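Local coordinates for protein peptidoglycan N-acetylglucosamine deacetylase (Agathobacter rectalis, PDB 5JMU) that probably removes acetyl groups from N-acetylglucosamine units of peptidoglycan, here through its zinc-binding catalytic domain of the NodB polysaccharide deacetylase family, at residues Gly18-Tyr23 with Ser177-Val182; Lys32-Leu37 with Gln185-Glu190; Asp110-Arg115 with Leu213-Pro218. All blocks are in the same frame, centred on the assembly; numbering follows the deposited sequence.

Interaction 1. Residues Gly18-Tyr23 with Ser177-Val182; sequences GNKIIY and SHNVSV. With ACT (acetate ion), chain B.
Backbone hydrogen bonds set I21-Y23 beside V180-V182 as parallel strands, their short axes approaching to 4.7 Å and running 12° apart. I21 N gives to N179 O at 2.9 Å, S181 N returns the bond to I21 O, and Y23 N reaches S181 O at 2.8 Å, the alternation expected of a parallel pair. CA-H groups of V180, I22 and V182 add weaker contacts to I21 O, S181 O and Y23 O.

Side-chain hydrogen bonds extend the pairing beyond the strand starts. With CG trans to its own backbone N (chi1 -172°), N179 carries its amide across to the other segment. Its ND2 gives to N19 OD1 at 2.9 Å, nearly in the N179 amide plane, while its OD1 receives K20 N at 2.9 Å from above the carbonyl plane. Both ends of one amide are thus engaged, which fixes its rotation. A water joins I21 O, H178 O and S181 OG, the last at 2.8 Å.

Apolar contacts gather on the side of the sheet bearing Y23 and V180. V180 CG1 meets the ring edge at Y23 CE2, 3.5 Å away, V182 CG2 approaches CD2 obliquely, and I21 CG2 lies over one ring face, toward its rim. On the reverse side, I22 and S181 pack against V175 of helix 164-175.

At the margin, H178 ND1 donates almost straight to OXT of an acetate, probably from the crystallisation liquor, at 2.9 Å. Replacing the imidazole with the methyl of an alanine is likely to leave the acetate without this N-H and to open a gap beside N151 and V152.

Such a parallel pair, with helix 164-175 packed behind it, is consistent with the distorted beta/alpha barrel of NodB-type deacetylases.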
loop_
_atom_site.group_PDB
_atom_site.type_symbol
_atom_site.label_atom_id
_atom_site.label_comp_id
_atom_site.label_asym_id
_atom_site.label_seq_id
_atom_site.Cartn_x
_atom_site.Cartn_y
_atom_site.Cartn_z
ATOM N N GLY A 18 -11.247 16.113 -0.436
ATOM C CA GLY A 18 -10.862 17.408 -0.966
ATOM C C GLY A 18 -10.227 17.273 -2.330
ATOM O O GLY A 18 -10.381 16.277 -3.028
ATOM N N ASN A 19 -9.461 18.279 -2.702
ATOM C CA ASN A 19 -8.891 18.296 -4.040
ATOM C C ASN A 19 -7.363 18.297 -3.995
ATOM O O ASN A 19 -6.770 18.766 -3.012
ATOM C CB ASN A 19 -9.414 19.514 -4.789
ATOM C CG ASN A 19 -10.914 19.465 -4.944
ATOM O OD1 ASN A 19 -11.473 18.427 -5.316
ATOM N ND2 ASN A 19 -11.586 20.542 -4.542
ATOM N N LYS A 20 -6.758 17.793 -5.070
ATOM C CA LYS A 20 -5.292 17.680 -5.204
ATOM C C LYS A 20 -4.735 16.920 -4.000
ATOM O O LYS A 20 -3.914 17.435 -3.222
ATOM C CB LYS A 20 -4.654 19.058 -5.390
ATOM C CG LYS A 20 -4.969 19.630 -6.765
ATOM C CD LYS A 20 -4.525 21.068 -6.937
ATOM C CE LYS A 20 -3.093 21.136 -7.229
ATOM N NZ LYS A 20 -2.771 22.500 -7.727
ATOM N N ILE A 21 -5.159 15.656 -3.903
ATOM C CA ILE A 21 -4.806 14.786 -2.779
ATOM C C ILE A 21 -3.803 13.758 -3.265
ATOM O O ILE A 21 -3.973 13.200 -4.351
ATOM C CB ILE A 21 -6.034 14.056 -2.219
ATOM C CG1 ILE A 21 -7.119 15.064 -1.771
ATOM C CG2 ILE A 21 -5.627 13.058 -1.123
ATOM C CD1 ILE A 21 -6.634 16.073 -0.714
ATOM N N ILE A 22 -2.778 13.487 -2.457
ATOM C CA ILE A 22 -1.846 12.373 -2.736
ATOM C C ILE A 22 -1.772 11.455 -1.528
ATOM O O ILE A 22 -1.416 11.894 -0.406
ATOM C CB ILE A 22 -0.432 12.879 -3.083
ATOM C CG1 ILE A 22 -0.489 13.835 -4.292
ATOM C CG2 ILE A 22 0.489 11.669 -3.395
ATOM C CD1 ILE A 22 0.803 14.589 -4.529
ATOM N N TYR A 23 -2.046 10.175 -1.767
ATOM C CA TYR A 23 -1.821 9.157 -0.749
ATOM C C TYR A 23 -0.538 8.459 -1.163
ATOM O O TYR A 23 -0.561 7.648 -2.106
ATOM C CB TYR A 23 -2.977 8.155 -0.683
ATOM C CG TYR A 23 -4.340 8.742 -0.309
ATOM C CD1 TYR A 23 -4.712 8.939 1.016
ATOM C CD2 TYR A 23 -5.290 9.006 -1.308
ATOM C CE1 TYR A 23 -5.979 9.437 1.330
ATOM C CE2 TYR A 23 -6.565 9.509 -1.000
ATOM C CZ TYR A 23 -6.906 9.719 0.320
ATOM O OH TYR A 23 -8.163 10.210 0.616
ATOM N N SER A 177 -2.423 13.527 -13.379
ATOM C CA SER A 177 -3.557 12.957 -14.081
ATOM C C SER A 177 -4.797 12.822 -13.224
ATOM O O SER A 177 -5.848 12.524 -13.772
ATOM C CB SER A 177 -3.216 11.563 -14.605
ATOM O OG SER A 177 -2.112 11.677 -15.479
ATOM N N HIS A 178 -4.676 13.018 -11.904
ATOM C CA HIS A 178 -5.752 12.646 -10.991
ATOM C C HIS A 178 -5.966 13.705 -9.949
ATOM O O HIS A 178 -5.014 14.213 -9.382
ATOM C CB HIS A 178 -5.441 11.323 -10.248
ATOM C CG HIS A 178 -5.229 10.165 -11.182
ATOM N ND1 HIS A 178 -6.244 9.617 -11.942
ATOM C CD2 HIS A 178 -4.111 9.453 -11.465
ATOM C CE1 HIS A 178 -5.744 8.633 -12.689
ATOM N NE2 HIS A 178 -4.459 8.507 -12.411
ATOM N N ASN A 179 -7.220 14.002 -9.663
ATOM C CA ASN A 179 -7.498 14.895 -8.543
ATOM C C ASN A 179 -7.119 14.245 -7.230
ATOM O O ASN A 179 -6.673 14.924 -6.282
ATOM C CB ASN A 179 -8.978 15.265 -8.541
ATOM C CG ASN A 179 -9.297 16.343 -7.534
ATOM O OD1 ASN A 179 -8.514 17.269 -7.340
ATOM N ND2 ASN A 179 -10.449 16.223 -6.900
ATOM N N VAL A 180 -7.335 12.944 -7.156
ATOM C CA VAL A 180 -6.993 12.157 -5.985
ATOM C C VAL A 180 -6.113 10.997 -6.411
ATOM O O VAL A 180 -6.557 10.137 -7.158
ATOM C CB VAL A 180 -8.274 11.638 -5.262
ATOM C CG1 VAL A 180 -7.855 10.683 -4.077
ATOM C CG2 VAL A 180 -9.133 12.847 -4.803
ATOM N N SER A 181 -4.860 10.996 -5.958
ATOM C CA SER A 181 -3.875 9.996 -6.397
ATOM C C SER A 181 -3.534 9.047 -5.283
ATOM O O SER A 181 -3.341 9.486 -4.159
ATOM C CB SER A 181 -2.551 10.646 -6.845
ATOM O OG SER A 181 -2.746 11.511 -7.976
ATOM N N VAL A 182 -3.372 7.759 -5.634
ATOM C CA VAL A 182 -2.803 6.751 -4.730
ATOM C C VAL A 182 -1.555 6.261 -5.449
ATOM O O VAL A 182 -1.645 5.628 -6.504
ATOM C CB VAL A 182 -3.768 5.558 -4.480
ATOM C CG1 VAL A 182 -3.095 4.487 -3.622
ATOM C CG2 VAL A 182 -5.077 6.080 -3.835
HETATM C C ACT B . -9.644 9.803 -12.399
HETATM O O ACT B . -9.840 9.925 -13.625
HETATM O OXT ACT B . -8.931 10.681 -11.839
HETATM C CH3 ACT B . -10.225 8.660 -11.629
HETATM O O HOH W 1 -3.468 14.010 -7.044
#

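Interaction 2. Residues Lys32-Leu37 with Gln185-Glu190; sequences KYTQGL and QHDIKE
Y33 overlaps E190 through its ring face, with E190 CB 3.6 Å from the ring centroid and 11° off the normal, a CH-pi contact. It forms where the start of helix 34-43 meets the turn following strand 180-186, on the zinc side of this NodB beta/alpha fold: the I188 side chain is about 7 Å from the zinc ion. Beyond CB the extended E190 chain runs on past the ring, CD coming to 3.5 Å from Y33 CE1 with the carboxylate plane 16° from that of the ring. K32 CG covers the opposite face, so the ring is sandwiched between two aliphatic stems. At its edge, I188 O lies 3.6 Å from Y33 CD2, which brings the turn itself against the aromatic.

That turn is type I, from H186 to K189, closed by K189 N giving to H186 O; K189 then occupies the N-cap position of helix 190-193. D187, buried within the turn, faces helix 34-43. Its CB meets L37 CD2 at 3.6 Å, and a chi1 of 57°, placing CG between the backbone N and carbonyl carbon, directs the carboxylate to T34. The T34 hydroxyl is held twice, accepting from G31 N while its OG1 donates to D187 OD2 at 2.6 Å, on the anti side of the carboxylate and tilted out of its plane.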
loop_
_atom_site.group_PDB
_atom_site.type_symbol
_atom_site.label_atom_id
_atom_site.label_comp_id
_atom_site.label_asym_id
_atom_site.label_seq_id
_atom_site.Cartn_x
_atom_site.Cartn_y
_atom_site.Cartn_z
ATOM N N LYS A 32 15.341 -2.510 5.570
ATOM C CA LYS A 32 16.471 -1.728 6.077
ATOM C C LYS A 32 16.373 -0.248 5.761
ATOM O O LYS A 32 17.050 0.534 6.420
ATOM C CB LYS A 32 17.805 -2.292 5.547
ATOM C CG LYS A 32 17.989 -2.158 4.085
ATOM C CD LYS A 32 19.342 -2.757 3.661
ATOM C CE LYS A 32 20.510 -1.991 4.248
ATOM N NZ LYS A 32 21.822 -2.516 3.709
ATOM N N TYR A 33 15.563 0.132 4.759
ATOM C CA TYR A 33 15.442 1.533 4.379
ATOM C C TYR A 33 14.248 2.235 4.999
ATOM O O TYR A 33 14.079 3.452 4.809
ATOM C CB TYR A 33 15.369 1.673 2.833
ATOM C CG TYR A 33 16.511 0.900 2.172
ATOM C CD1 TYR A 33 17.821 1.271 2.380
ATOM C CD2 TYR A 33 16.264 -0.236 1.389
ATOM C CE1 TYR A 33 18.862 0.560 1.825
ATOM C CE2 TYR A 33 17.287 -0.946 0.830
ATOM C CZ TYR A 33 18.572 -0.546 1.042
ATOM O OH TYR A 33 19.613 -1.251 0.492
ATOM N N THR A 34 13.399 1.485 5.699
ATOM C CA THR A 34 12.170 2.037 6.238
ATOM C C THR A 34 12.400 3.118 7.289
ATOM O O THR A 34 11.699 4.129 7.260
ATOM C CB THR A 34 11.290 0.893 6.799
ATOM O OG1 THR A 34 11.043 -0.018 5.705
ATOM C CG2 THR A 34 9.932 1.444 7.373
ATOM N N GLN A 35 13.344 2.917 8.211
ATOM C CA GLN A 35 13.602 3.933 9.217
ATOM C C GLN A 35 13.937 5.293 8.554
ATOM O O GLN A 35 13.419 6.334 8.942
ATOM C CB GLN A 35 14.744 3.499 10.144
ATOM C CG GLN A 35 15.151 4.550 11.161
ATOM C CD GLN A 35 14.055 4.873 12.128
ATOM O OE1 GLN A 35 13.503 5.983 12.120
ATOM N NE2 GLN A 35 13.719 3.914 12.972
ATOM N N GLY A 36 14.810 5.266 7.554
ATOM C CA GLY A 36 15.215 6.479 6.870
ATOM C C GLY A 36 14.022 7.165 6.201
ATOM O O GLY A 36 13.920 8.388 6.194
ATOM N N LEU A 37 13.121 6.359 5.626
ATOM C CA LEU A 37 11.886 6.862 5.022
ATOM C C LEU A 37 11.026 7.531 6.105
ATOM O O LEU A 37 10.485 8.622 5.895
ATOM C CB LEU A 37 11.122 5.709 4.349
ATOM C CG LEU A 37 9.714 6.083 3.848
ATOM C CD1 LEU A 37 9.725 7.306 2.878
ATOM C CD2 LEU A 37 9.088 4.866 3.158
ATOM N N GLN A 185 4.686 2.872 -4.280
ATOM C CA GLN A 185 6.126 2.675 -4.192
ATOM C C GLN A 185 6.403 1.474 -3.286
ATOM O O GLN A 185 5.497 0.938 -2.628
ATOM C CB GLN A 185 6.869 3.897 -3.638
ATOM C CG GLN A 185 6.855 5.101 -4.578
ATOM C CD GLN A 185 7.478 6.317 -3.907
ATOM O OE1 GLN A 185 6.773 7.164 -3.316
ATOM N NE2 GLN A 185 8.820 6.413 -3.981
ATOM N N HIS A 186 7.675 1.079 -3.218
ATOM C CA HIS A 186 8.075 -0.036 -2.392
ATOM C C HIS A 186 9.175 0.435 -1.472
ATOM O O HIS A 186 10.258 0.813 -1.963
ATOM C CB HIS A 186 8.585 -1.194 -3.276
ATOM C CG HIS A 186 7.503 -1.831 -4.112
ATOM N ND1 HIS A 186 7.000 -1.244 -5.258
ATOM C CD2 HIS A 186 6.827 -3.001 -3.963
ATOM C CE1 HIS A 186 6.061 -2.020 -5.777
ATOM N NE2 HIS A 186 5.936 -3.095 -5.015
ATOM N N ASP A 187 8.957 0.399 -0.160
ATOM C CA ASP A 187 10.010 0.952 0.716
ATOM C C ASP A 187 11.202 0.008 0.923
ATOM O O ASP A 187 12.173 0.372 1.602
ATOM C CB ASP A 187 9.455 1.415 2.100
ATOM C CG ASP A 187 8.737 0.322 2.887
ATOM O OD1 ASP A 187 7.903 -0.395 2.298
ATOM O OD2 ASP A 187 8.935 0.209 4.135
ATOM N N ILE A 188 11.160 -1.175 0.302
ATOM C CA ILE A 188 12.331 -2.048 0.280
ATOM C C ILE A 188 13.323 -1.689 -0.832
ATOM O O ILE A 188 14.385 -2.315 -0.936
ATOM C CB ILE A 188 11.916 -3.519 0.109
ATOM C CG1 ILE A 188 11.035 -3.675 -1.131
ATOM C CG2 ILE A 188 11.235 -4.024 1.378
ATOM C CD1 ILE A 188 11.005 -5.128 -1.640
ATOM N N LYS A 189 12.991 -0.696 -1.654
ATOM C CA LYS A 189 13.877 -0.256 -2.710
ATOM C C LYS A 189 14.503 1.091 -2.382
ATOM O O LYS A 189 13.805 2.124 -2.433
ATOM C CB LYS A 189 13.097 -0.150 -4.022
ATOM C CG LYS A 189 12.510 -1.490 -4.354
ATOM C CD LYS A 189 11.895 -1.554 -5.715
ATOM C CE LYS A 189 11.419 -2.975 -6.078
ATOM N NZ LYS A 189 12.501 -3.948 -5.926
ATOM N N GLU A 190 15.798 1.063 -2.079
ATOM C CA GLU A 190 16.514 2.241 -1.672
ATOM C C GLU A 190 16.333 3.419 -2.673
ATOM O O GLU A 190 16.060 4.555 -2.272
ATOM C CB GLU A 190 17.988 1.907 -1.518
ATOM C CG GLU A 190 18.707 2.999 -0.819
ATOM C CD GLU A 190 20.189 2.679 -0.650
ATOM O OE1 GLU A 190 20.696 1.724 -1.292
ATOM O OE2 GLU A 190 20.832 3.386 0.125
#

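Interaction 3. Residues Asp110-Arg115 with Leu213-Pro218; sequences DASIIR and LTTSSP
T214 N donates to S217 OG at 2.9 Å, with an N-H...O angle of 168°, and this short bond shapes the very loop that I113 touches. S217 answers with its backbone, its N giving to T214 O at 3.0 Å, which closes the type I turn from T214 to S217. S217 thus holds T214 at both its N and its O, its buried OG serving as an acceptor. A weak bond of 3.2 Å between T214 OG1 and S216 OG, of undecided direction, adds little to the turn.

Across the contact no hydrogen bond is found, and the touching is done by methyl and methylene groups, together with the backbone carbonyl of T214. I113 has CG1 trans to its carbonyl carbon (chi1 -50°) and a straight chain beyond it (chi2 177°), which projects CD1 at the loop backbone. That single methyl sits 3.9 Å from T214 O and 4.0 Å from L213 CB, at the entry to the turn. Nearer the surface, T215 CG2 lies 3.5 Å from S112 CB and somewhat farther from S112 OG. The T215 methyl, rather than its hydroxyl, is thus the group facing S112. With 185 Å² buried in all, this is plain packing, small in area, of a loop on a short strand.

R115, ending the first segment, leads toward the metal centre: its carbonyl O accepts from ND1 of the zinc ligand H76, and its guanidinium group forms a salt bridge with D27. L213 bonds through its backbone to T49 and T72. The first segment runs between strand 72-77, where I113 and R115 make backbone bonds with I75, and strand 146-147, which pairs with 113-114; I113 and L213 pack on F51 of strand 49-53, and L213 also meets strand 21-27.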
loop_
_atom_site.group_PDB
_atom_site.type_symbol
_atom_site.label_atom_id
_atom_site.label_comp_id
_atom_site.label_asym_id
_atom_site.label_seq_id
_atom_site.Cartn_x
_atom_site.Cartn_y
_atom_site.Cartn_z
ATOM N N ASP A 110 -5.842 -4.166 15.189
ATOM C CA ASP A 110 -5.990 -4.909 13.933
ATOM C C ASP A 110 -5.921 -3.982 12.746
ATOM O O ASP A 110 -6.277 -2.814 12.836
ATOM C CB ASP A 110 -7.321 -5.634 13.873
ATOM C CG ASP A 110 -7.485 -6.608 14.979
ATOM O OD1 ASP A 110 -6.708 -7.585 15.029
ATOM O OD2 ASP A 110 -8.384 -6.388 15.811
ATOM N N ALA A 111 -5.546 -4.538 11.605
ATOM C CA ALA A 111 -5.569 -3.784 10.351
ATOM C C ALA A 111 -6.974 -3.679 9.836
ATOM O O ALA A 111 -7.798 -4.573 10.098
ATOM C CB ALA A 111 -4.675 -4.459 9.278
ATOM N N SER A 112 -7.266 -2.603 9.103
ATOM C CA SER A 112 -8.562 -2.394 8.447
ATOM C C SER A 112 -8.543 -2.424 6.917
ATOM O O SER A 112 -9.594 -2.552 6.299
ATOM C CB SER A 112 -9.148 -1.033 8.858
ATOM O OG SER A 112 -9.422 -0.987 10.264
ATOM N N ILE A 113 -7.356 -2.263 6.345
ATOM C CA ILE A 113 -7.158 -2.079 4.916
ATOM C C ILE A 113 -6.092 -3.063 4.476
ATOM O O ILE A 113 -5.152 -3.334 5.232
ATOM C CB ILE A 113 -6.686 -0.615 4.576
ATOM C CG1 ILE A 113 -7.605 0.412 5.251
ATOM C CG2 ILE A 113 -6.661 -0.398 3.016
ATOM C CD1 ILE A 113 -7.172 1.910 5.043
ATOM N N ILE A 114 -6.263 -3.606 3.276
ATOM C CA ILE A 114 -5.263 -4.485 2.678
ATOM C C ILE A 114 -4.925 -4.053 1.266
ATOM O O ILE A 114 -5.656 -3.257 0.636
ATOM C CB ILE A 114 -5.727 -5.985 2.662
ATOM C CG1 ILE A 114 -6.760 -6.214 1.546
ATOM C CG2 ILE A 114 -6.332 -6.376 3.988
ATOM C CD1 ILE A 114 -7.021 -7.731 1.292
ATOM N N ARG A 115 -3.804 -4.556 0.742
ATOM C CA ARG A 115 -3.518 -4.460 -0.687
ATOM C C ARG A 115 -3.139 -5.854 -1.137
ATOM O O ARG A 115 -2.159 -6.420 -0.646
ATOM C CB ARG A 115 -2.396 -3.477 -0.983
ATOM C CG ARG A 115 -1.997 -3.517 -2.514
ATOM C CD ARG A 115 -1.036 -2.374 -2.806
ATOM N NE ARG A 115 -1.725 -1.088 -2.819
ATOM C CZ ARG A 115 -1.089 0.082 -2.611
ATOM N NH1 ARG A 115 0.222 0.088 -2.333
ATOM N NH2 ARG A 115 -1.751 1.253 -2.694
ATOM N N LEU A 213 -4.178 6.800 4.184
ATOM C CA LEU A 213 -5.475 6.179 3.912
ATOM C C LEU A 213 -6.126 5.867 5.225
ATOM O O LEU A 213 -5.471 5.373 6.165
ATOM C CB LEU A 213 -5.305 4.889 3.076
ATOM C CG LEU A 213 -4.956 5.135 1.595
ATOM C CD1 LEU A 213 -4.424 3.831 0.982
ATOM C CD2 LEU A 213 -6.146 5.681 0.823
ATOM N N THR A 214 -7.441 6.093 5.316
ATOM C CA THR A 214 -8.208 5.680 6.481
ATOM C C THR A 214 -9.457 4.951 6.010
ATOM O O THR A 214 -9.706 4.835 4.828
ATOM C CB THR A 214 -8.614 6.862 7.360
ATOM O OG1 THR A 214 -9.580 7.659 6.656
ATOM C CG2 THR A 214 -7.400 7.712 7.669
ATOM N N THR A 215 -10.234 4.462 6.956
ATOM C CA THR A 215 -11.416 3.694 6.570
ATOM C C THR A 215 -12.497 4.557 5.913
ATOM O O THR A 215 -13.395 4.018 5.288
ATOM C CB THR A 215 -12.030 2.959 7.782
ATOM O OG1 THR A 215 -12.326 3.908 8.793
ATOM C CG2 THR A 215 -11.017 1.904 8.305
ATOM N N SER A 216 -12.404 5.873 6.051
ATOM C CA SER A 216 -13.367 6.730 5.370
ATOM C C SER A 216 -12.819 7.284 4.051
ATOM O O SER A 216 -13.533 8.020 3.365
ATOM C CB SER A 216 -13.819 7.857 6.308
ATOM O OG SER A 216 -12.700 8.494 6.839
ATOM N N SER A 217 -11.563 6.952 3.693
ATOM C CA SER A 217 -11.007 7.396 2.410
ATOM C C SER A 217 -11.676 6.689 1.238
ATOM O O SER A 217 -12.013 5.503 1.318
ATOM C CB SER A 217 -9.496 7.123 2.312
ATOM O OG SER A 217 -8.818 7.737 3.390
ATOM N N PRO A 218 -11.792 7.399 0.109
ATOM C CA PRO A 218 -12.137 6.659 -1.122
ATOM C C PRO A 218 -11.029 5.652 -1.438
ATOM O O PRO A 218 -9.855 5.989 -1.276
ATOM C CB PRO A 218 -12.246 7.770 -2.191
ATOM C CG PRO A 218 -11.283 8.869 -1.687
ATOM C CD PRO A 218 -11.473 8.820 -0.132
#

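Interactions 1 and 2 draw on the same strand, 180-186: its start pairs with strand 21-27, and its end leads into the turn that meets helix 34-43. Their chemistry differs accordingly, regular main-chain bonding in the first, a sandwiched ring and one buried hydroxyl-carboxylate bond in the second. Interaction 3 lacks any bond across its segments and relies on aliphatic packing. It touches interaction 1 directly, Y23 CD1 lying 3.6 Å from L213 CD2, whereas interactions 2 and 3 do not touch and sit on opposite sides of the chain's centre. All three are partly buried, each combining interior residues with an exposed margin.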